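Local structure of fiber protein 2 (Fowl adenovirus 1, 2VTW) at residues V4-S9 against Q36-M41; Q152-L157 against L166-F171; E132-I137 against I147-Q152. The protein probably attaches the virion to its host-cell receptor through this trimeric C-terminal head domain of the short fibre, a spike protruding from the capsid vertices. All blocks are in the same frame, centred on the assembly; numbering follows the deposited sequence.

Contact 1: V4-S9 against Q36-M41; sequences VAAFTS and QQINTM
Gln36 opens the pairing by lying alongside Thr8: its CG is 3.9 Å from Thr8 CG2, and the two side chains point the same way. Their polar ends are joined through a water, which accepts from Gln36 NE2 and also meets Thr8 OG1 at 2.8 Å. Gln37 follows as a hydrogen-bonded antiparallel partner of Phe7. Gln37 main-chain N donates to Phe7 O over 2.8 Å, a nearly straight bond, and Phe7 N returns one to Gln37 O. On the face carrying these two side chains, Gln37 runs extended beside the phenyl group and brings OE1 to 3.5 Å from Phe7 CD2, at the ring edge and near its plane; amide and ring planes are 56° apart. Gln37 NE2 is held by Thr46 OG1, which helps to fix the amide.

Ile38 and Ala6 form a non-hydrogen-bonded pair on the Thr8 face. With chi1 at 64°, Ile38 places CG1 between its backbone N and carbonyl carbon, while CG2 is the branch that meets Ala6 CB, at 4.2 Å. Asn39 exchanges two main-chain bonds with Ala5, the shorter being Asn39 N to Ala5 O at 2.8 Å; its ND2 is satisfied by Ser102 O and Arg200 O. Thr40 ends the ladder opposite Val4, whose CA lies 3.2 Å from Asn39 O in a CH...O contact.

The axes of the short segments run nearly antiparallel, 165° between their directions, as befits a regular hairpin of strands 4-23 and 28-40. Strand 43-53 continues the sheet beyond 36-40, and strand 92-94 bonds to Ala6 and Thr8 on the other edge. Val4, Ile38 and Thr40 also pack on neighbouring subunits, including Val4 and Thr40 of those chains, placing the hairpin's end at the trimer interface.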
# COMPACT_ATOMS: atom_id res chain seq x y z
N VAL A 4 11.33 -16.96 -3.86
CA VAL A 4 10.55 -15.98 -4.63
C VAL A 4 9.98 -16.62 -5.91
O VAL A 4 10.69 -17.34 -6.61
CB VAL A 4 11.42 -14.76 -5.01
CG1 VAL A 4 10.55 -13.72 -5.73
CG2 VAL A 4 12.09 -14.16 -3.78
N ALA A 5 8.69 -16.41 -6.18
CA ALA A 5 8.01 -16.91 -7.38
C ALA A 5 7.03 -15.86 -7.91
O ALA A 5 6.58 -15.01 -7.15
CB ALA A 5 7.26 -18.21 -7.08
N ALA A 6 6.74 -15.93 -9.21
CA ALA A 6 5.86 -15.00 -9.95
C ALA A 6 4.81 -15.74 -10.76
O ALA A 6 5.11 -16.79 -11.34
CB ALA A 6 6.71 -14.13 -10.90
N PHE A 7 3.60 -15.20 -10.82
CA PHE A 7 2.54 -15.64 -11.74
C PHE A 7 1.99 -14.43 -12.54
O PHE A 7 1.80 -13.33 -11.97
CB PHE A 7 1.41 -16.31 -10.95
CG PHE A 7 0.22 -16.70 -11.78
CD1 PHE A 7 0.33 -17.65 -12.80
CD2 PHE A 7 -1.04 -16.16 -11.52
CE1 PHE A 7 -0.78 -18.03 -13.54
CE2 PHE A 7 -2.16 -16.54 -12.26
CZ PHE A 7 -2.03 -17.48 -13.27
N THR A 8 1.75 -14.62 -13.84
CA THR A 8 1.20 -13.59 -14.74
C THR A 8 0.06 -14.20 -15.53
O THR A 8 0.18 -15.31 -16.06
CB THR A 8 2.25 -13.08 -15.73
OG1 THR A 8 3.40 -12.65 -15.00
CG2 THR A 8 1.72 -11.90 -16.57
N SER A 9 -1.04 -13.47 -15.63
CA SER A 9 -2.18 -13.92 -16.41
C SER A 9 -2.90 -12.71 -16.99
O SER A 9 -2.84 -11.62 -16.45
CB SER A 9 -3.15 -14.70 -15.54
OG SER A 9 -4.29 -15.13 -16.27
N GLN A 36 -0.47 -9.73 -12.14
CA GLN A 36 0.93 -10.08 -11.92
C GLN A 36 1.11 -10.21 -10.43
O GLN A 36 0.89 -9.24 -9.69
CB GLN A 36 1.85 -8.99 -12.47
CG GLN A 36 1.84 -8.89 -14.02
CD GLN A 36 2.53 -7.66 -14.55
OE1 GLN A 36 1.94 -6.58 -14.54
NE2 GLN A 36 3.78 -7.80 -15.00
N GLN A 37 1.42 -11.43 -9.97
CA GLN A 37 1.62 -11.73 -8.53
C GLN A 37 3.04 -12.21 -8.26
O GLN A 37 3.67 -12.85 -9.12
CB GLN A 37 0.66 -12.79 -8.07
CG GLN A 37 -0.79 -12.40 -8.23
CD GLN A 37 -1.74 -13.50 -7.87
OE1 GLN A 37 -1.82 -14.51 -8.57
NE2 GLN A 37 -2.49 -13.32 -6.78
N ILE A 38 3.56 -11.89 -7.07
CA ILE A 38 4.81 -12.46 -6.59
C ILE A 38 4.58 -13.02 -5.18
O ILE A 38 3.75 -12.49 -4.41
CB ILE A 38 6.03 -11.46 -6.65
CG1 ILE A 38 5.82 -10.27 -5.73
CG2 ILE A 38 6.34 -10.99 -8.16
CD1 ILE A 38 7.11 -9.53 -5.28
N ASN A 39 5.25 -14.13 -4.87
CA ASN A 39 5.28 -14.70 -3.52
C ASN A 39 6.71 -14.55 -3.10
O ASN A 39 7.60 -15.10 -3.75
CB ASN A 39 4.86 -16.18 -3.48
CG ASN A 39 4.84 -16.78 -2.04
OD1 ASN A 39 5.59 -16.39 -1.17
ND2 ASN A 39 4.02 -17.78 -1.85
N THR A 40 6.93 -13.75 -2.05
CA THR A 40 8.24 -13.58 -1.45
C THR A 40 8.15 -14.17 -0.06
O THR A 40 7.59 -13.56 0.85
CB THR A 40 8.65 -12.06 -1.32
OG1 THR A 40 8.58 -11.43 -2.59
CG2 THR A 40 10.06 -11.89 -0.81
N MET A 41 8.67 -15.39 0.07
CA MET A 41 8.84 -16.07 1.34
C MET A 41 7.58 -16.08 2.19
O MET A 41 7.62 -15.90 3.42
CB MET A 41 10.05 -15.50 2.08
CG MET A 41 11.13 -16.55 2.40
SD MET A 41 12.08 -16.21 3.88
CE MET A 41 13.69 -16.67 3.26
O HOH W 1 5.09 -10.51 -15.45

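Contact 2: Q152-L157 against L166-F171; sequences QVTPVL and LIAFTF
The beta hairpin of strands 147-157 and 163-173 is joined here by three successive antiparallel pairs, Gln152 with Ala168, Val153 with Ile167 and Thr154 with Leu166. Four main-chain hydrogen bonds define the register. Thr154 N to Leu166 O is the shortest at 2.7 Å and comes nearly along the C=O axis (174° at the oxygen).

Gln152 O is gripped twice: Ala168 N reaches it at 2.9 Å and Thr154 OG1 donates to it from the opposite face of the carbonyl plane. Thr154 can do this because its OG1 lies beside its own backbone N (chi1 -51°). The same hydroxyl accepts from Gln152 NE2 at 2.7 Å, so it serves as donor and acceptor within one strand, while Ala168 CB approaches it from the partner strand. Gln152 NE2 has a second partner in Tyr124 OH, and Gln152 OE1 accepts from the main-chain N of Arg127 and of Phe128; the buried amide is thus satisfied at both ends.

Val153 and Ile167, on the other face, touch branch to branch: Val153 CG2 lies 4.1 Å from Ile167 CG1. Farther along, Val156 crosses Leu166 at about a right angle, its CG2 4.1 Å from Leu166 CB.

The short segment axes make 124°, far from antiparallel, consistent with strong twisting and with the chains diverging beyond the three pairs. Trp75 of strand 71-76 packs against Thr154, Val156, Leu166 and Ala168, whereas Cys196 and His194 of strand 185-197 cover Val153 and Ile167, so both faces of the hairpin lie buried between other strands.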
# COMPACT_ATOMS: atom_id res chain seq x y z
N GLN A 152 -10.28 -8.20 -0.00
CA GLN A 152 -10.65 -9.10 1.07
C GLN A 152 -10.38 -10.55 0.66
O GLN A 152 -11.02 -11.10 -0.25
CB GLN A 152 -12.12 -8.92 1.42
CG GLN A 152 -12.63 -9.78 2.60
CD GLN A 152 -14.14 -9.87 2.60
OE1 GLN A 152 -14.83 -8.92 2.94
NE2 GLN A 152 -14.66 -11.01 2.16
N VAL A 153 -9.40 -11.17 1.33
CA VAL A 153 -9.24 -12.63 1.20
C VAL A 153 -10.47 -13.30 1.83
O VAL A 153 -10.86 -12.99 2.96
CB VAL A 153 -7.97 -13.10 1.86
CG1 VAL A 153 -7.93 -14.64 1.94
CG2 VAL A 153 -6.77 -12.57 1.09
N THR A 154 -11.10 -14.19 1.08
CA THR A 154 -12.44 -14.69 1.40
C THR A 154 -12.51 -16.19 1.15
O THR A 154 -12.00 -16.67 0.15
CB THR A 154 -13.50 -14.03 0.47
OG1 THR A 154 -13.35 -12.59 0.48
CG2 THR A 154 -14.87 -14.41 0.90
N PRO A 155 -13.13 -16.95 2.07
CA PRO A 155 -13.40 -18.38 1.79
C PRO A 155 -14.57 -18.56 0.82
O PRO A 155 -15.64 -18.04 1.07
CB PRO A 155 -13.77 -18.96 3.16
CG PRO A 155 -14.08 -17.81 4.02
CD PRO A 155 -13.60 -16.53 3.39
N VAL A 156 -14.35 -19.29 -0.27
CA VAL A 156 -15.41 -19.48 -1.29
C VAL A 156 -15.92 -20.94 -1.26
O VAL A 156 -15.14 -21.86 -1.46
CB VAL A 156 -14.91 -19.11 -2.69
CG1 VAL A 156 -16.04 -19.17 -3.70
CG2 VAL A 156 -14.27 -17.71 -2.69
N LEU A 157 -17.21 -21.13 -0.98
CA LEU A 157 -17.76 -22.48 -0.91
C LEU A 157 -18.15 -22.92 -2.33
O LEU A 157 -19.13 -22.44 -2.90
CB LEU A 157 -18.94 -22.58 0.06
CG LEU A 157 -19.45 -23.99 0.42
CD1 LEU A 157 -18.42 -24.84 1.15
CD2 LEU A 157 -20.73 -23.88 1.21
N LEU A 166 -9.75 -17.29 -1.80
CA LEU A 166 -9.49 -16.40 -2.93
C LEU A 166 -9.46 -14.94 -2.45
O LEU A 166 -9.89 -14.66 -1.34
CB LEU A 166 -10.58 -16.56 -3.99
CG LEU A 166 -10.50 -17.76 -4.97
CD1 LEU A 166 -10.64 -19.11 -4.24
CD2 LEU A 166 -11.56 -17.59 -6.07
N ILE A 167 -8.99 -14.03 -3.32
CA ILE A 167 -9.06 -12.58 -3.07
C ILE A 167 -10.20 -11.91 -3.86
O ILE A 167 -10.19 -11.94 -5.07
CB ILE A 167 -7.70 -11.85 -3.42
CG1 ILE A 167 -6.49 -12.65 -2.95
CG2 ILE A 167 -7.73 -10.39 -2.83
CD1 ILE A 167 -5.16 -12.27 -3.57
N ALA A 168 -11.16 -11.32 -3.16
CA ALA A 168 -12.21 -10.52 -3.77
C ALA A 168 -11.77 -9.05 -3.84
O ALA A 168 -11.32 -8.49 -2.82
CB ALA A 168 -13.51 -10.64 -3.00
N PHE A 169 -11.85 -8.46 -5.03
CA PHE A 169 -11.61 -7.04 -5.27
C PHE A 169 -12.93 -6.43 -5.67
O PHE A 169 -13.46 -6.78 -6.72
CB PHE A 169 -10.65 -6.82 -6.43
CG PHE A 169 -9.23 -7.20 -6.16
CD1 PHE A 169 -8.26 -6.24 -5.99
CD2 PHE A 169 -8.84 -8.53 -6.14
CE1 PHE A 169 -6.95 -6.57 -5.76
CE2 PHE A 169 -7.51 -8.88 -5.90
CZ PHE A 169 -6.56 -7.92 -5.71
N THR A 170 -13.50 -5.56 -4.85
CA THR A 170 -14.74 -4.87 -5.23
C THR A 170 -14.43 -3.41 -5.56
O THR A 170 -13.94 -2.65 -4.70
CB THR A 170 -15.88 -5.02 -4.22
OG1 THR A 170 -16.20 -6.41 -4.02
CG2 THR A 170 -17.13 -4.30 -4.70
N PHE A 171 -14.70 -3.06 -6.81
CA PHE A 171 -14.46 -1.73 -7.36
C PHE A 171 -15.69 -0.89 -7.11
O PHE A 171 -16.77 -1.23 -7.57
CB PHE A 171 -14.16 -1.83 -8.85
CG PHE A 171 -12.88 -2.58 -9.14
CD1 PHE A 171 -11.74 -1.90 -9.50
CD2 PHE A 171 -12.83 -3.96 -9.04
CE1 PHE A 171 -10.55 -2.58 -9.75
CE2 PHE A 171 -11.64 -4.66 -9.29
CZ PHE A 171 -10.50 -3.98 -9.65

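Contact 3: E132-I137 against I147-Q152; sequences ESYRPI and IDVRMQ. With SO4 (sulfate ion), chain N.
Ser133 and Asp148 meet through their side chains: Ser133 OG donates to Asp148 OD1 over 2.8 Å, arriving from above the carboxylate plane. In both residues the first side-chain bond turns beside the backbone N (chi1 -56° in Ser133, -68° in Asp148), which brings hydroxyl and carboxylate together across the non-hydrogen-bonded pair.

Tyr134 lies on the other face. Ile147 O sits in plane at the ring's edge, and Val149 CG2 approaches obliquely at 3.8 Å from Tyr134 CD2. Tyr134 and Met151 reach toward each other from opposite directions, Met151 CE 3.8 Å from Tyr134 OH. The extended Met151 chain also carries CE to 3.7 Å from Glu132 CG, crossing the bent glutamate at about a right angle. Beyond the paired residues, Pro136 CG packs on Ile147 CD1 at 3.7 Å.

Arg135 turns from the partner strand; its bent chain lets NH2 bind a sulfate, probably from the crystallisation liquor, shared with Arg127 of a second subunit.

Four main-chain bonds, Val149 N to Glu132 O being 2.8 Å, establish an antiparallel beta hairpin. Residues Ser133 to Arg135 also pair with a strand of the second subunit, extending the sheet across the interface of the trimeric fibre head.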
# COMPACT_ATOMS: atom_id res chain seq x y z
N GLU A 132 -8.52 1.09 -0.93
CA GLU A 132 -7.58 1.95 -1.62
C GLU A 132 -8.30 2.83 -2.66
O GLU A 132 -9.23 2.37 -3.30
CB GLU A 132 -6.54 1.10 -2.34
CG GLU A 132 -5.59 0.32 -1.42
CD GLU A 132 -4.47 1.14 -0.80
OE1 GLU A 132 -4.52 2.42 -0.74
OE2 GLU A 132 -3.51 0.48 -0.35
N SER A 133 -7.84 4.06 -2.84
CA SER A 133 -8.51 5.01 -3.73
C SER A 133 -7.77 5.17 -5.04
O SER A 133 -6.58 5.39 -5.04
CB SER A 133 -8.69 6.37 -3.04
OG SER A 133 -9.41 6.22 -1.80
N TYR A 134 -8.48 5.01 -6.16
CA TYR A 134 -7.87 5.17 -7.49
C TYR A 134 -8.67 6.13 -8.35
O TYR A 134 -9.87 6.31 -8.17
CB TYR A 134 -7.77 3.82 -8.26
CG TYR A 134 -6.95 2.83 -7.55
CD1 TYR A 134 -5.64 2.57 -7.92
CD2 TYR A 134 -7.49 2.15 -6.47
CE1 TYR A 134 -4.88 1.64 -7.21
CE2 TYR A 134 -6.75 1.25 -5.77
CZ TYR A 134 -5.45 1.01 -6.13
OH TYR A 134 -4.78 0.08 -5.38
N ARG A 135 -7.98 6.74 -9.28
CA ARG A 135 -8.66 7.40 -10.38
C ARG A 135 -8.36 6.63 -11.66
O ARG A 135 -7.20 6.48 -12.03
CB ARG A 135 -8.24 8.86 -10.50
CG ARG A 135 -8.99 9.58 -11.61
CD ARG A 135 -8.47 10.98 -11.86
NE ARG A 135 -8.94 11.93 -10.85
CZ ARG A 135 -8.18 12.64 -10.02
NH1 ARG A 135 -6.86 12.57 -10.05
NH2 ARG A 135 -8.75 13.49 -9.17
N PRO A 136 -9.41 6.17 -12.34
CA PRO A 136 -9.24 5.49 -13.61
C PRO A 136 -9.19 6.45 -14.81
O PRO A 136 -9.47 7.65 -14.68
CB PRO A 136 -10.50 4.65 -13.71
CG PRO A 136 -11.53 5.48 -13.09
CD PRO A 136 -10.85 6.29 -12.00
N ILE A 137 -8.91 5.88 -15.97
CA ILE A 137 -8.88 6.57 -17.26
C ILE A 137 -10.16 6.21 -18.07
O ILE A 137 -10.54 5.03 -18.14
CB ILE A 137 -7.65 6.11 -18.06
CG1 ILE A 137 -6.47 7.06 -17.87
CG2 ILE A 137 -7.98 6.07 -19.55
CD1 ILE A 137 -6.29 8.06 -19.00
N ILE A 147 -12.64 5.54 -8.21
CA ILE A 147 -13.06 4.18 -7.85
C ILE A 147 -12.19 3.76 -6.66
O ILE A 147 -10.98 3.75 -6.74
CB ILE A 147 -12.83 3.17 -9.03
CG1 ILE A 147 -13.70 3.53 -10.25
CG2 ILE A 147 -13.11 1.76 -8.59
CD1 ILE A 147 -13.37 2.69 -11.52
N ASP A 148 -12.83 3.46 -5.53
CA ASP A 148 -12.14 2.84 -4.42
C ASP A 148 -12.25 1.34 -4.61
O ASP A 148 -13.28 0.85 -5.12
CB ASP A 148 -12.82 3.21 -3.12
CG ASP A 148 -12.66 4.68 -2.77
OD1 ASP A 148 -11.62 5.27 -3.15
OD2 ASP A 148 -13.57 5.20 -2.10
N VAL A 149 -11.20 0.61 -4.22
CA VAL A 149 -11.22 -0.84 -4.25
C VAL A 149 -11.06 -1.43 -2.84
O VAL A 149 -10.04 -1.17 -2.17
CB VAL A 149 -10.11 -1.38 -5.17
CG1 VAL A 149 -10.29 -2.88 -5.40
CG2 VAL A 149 -10.09 -0.61 -6.52
N ARG A 150 -12.06 -2.19 -2.40
CA ARG A 150 -11.97 -3.01 -1.19
C ARG A 150 -11.36 -4.37 -1.52
O ARG A 150 -11.77 -5.03 -2.46
CB ARG A 150 -13.33 -3.19 -0.56
CG ARG A 150 -13.32 -3.92 0.81
CD ARG A 150 -12.82 -3.03 1.89
NE ARG A 150 -13.72 -1.92 2.14
CZ ARG A 150 -13.54 -0.99 3.07
NH1 ARG A 150 -12.48 -1.00 3.84
NH2 ARG A 150 -14.45 -0.03 3.23
N MET A 151 -10.36 -4.80 -0.74
CA MET A 151 -9.67 -6.05 -1.00
C MET A 151 -9.76 -6.98 0.23
O MET A 151 -9.40 -6.59 1.35
CB MET A 151 -8.24 -5.77 -1.41
CG MET A 151 -8.10 -4.77 -2.58
SD MET A 151 -6.46 -4.05 -2.62
CE MET A 151 -6.80 -2.53 -3.49
N GLN A 152 -10.28 -8.20 -0.00
CA GLN A 152 -10.65 -9.10 1.07
C GLN A 152 -10.38 -10.55 0.66
O GLN A 152 -11.02 -11.10 -0.25
CB GLN A 152 -12.12 -8.92 1.42
CG GLN A 152 -12.63 -9.78 2.60
CD GLN A 152 -14.14 -9.87 2.60
OE1 GLN A 152 -14.83 -8.92 2.94
NE2 GLN A 152 -14.66 -11.01 2.16
S SO4 N . -11.27 15.84 -10.37
O1 SO4 N . -11.35 14.67 -9.48
O2 SO4 N . -11.41 15.43 -11.77
O3 SO4 N . -12.43 16.68 -10.09
O4 SO4 N . -10.04 16.62 -10.19

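How the contacts relate
Along the chain the order is contact 1, contact 3, contact 2, in series, Gln152 ending contact 3 and beginning contact 2. Contacts 2 and 3, centres 15 Å apart, share strand 147-157, whose two halves pair with different neighbours: strand 129-140 in one, strand 163-173 in the other. They also touch directly, Phe171 CD1 lying 3.6 Å from Val149 CG2. The centre of contact 1 is about 18 Å from that of contact 2, nearest atoms about 4 Å apart without touching, and 22 Å from that of contact 3. Strand 71-76 pairs with both 4-23 and 163-173, and 43-53 followed by 185-197 leads from 28-40 to 129-140. Contacts 1 and 3 reach neighbouring subunits, contact 2 none, so trimer assembly uses separate parts of the head.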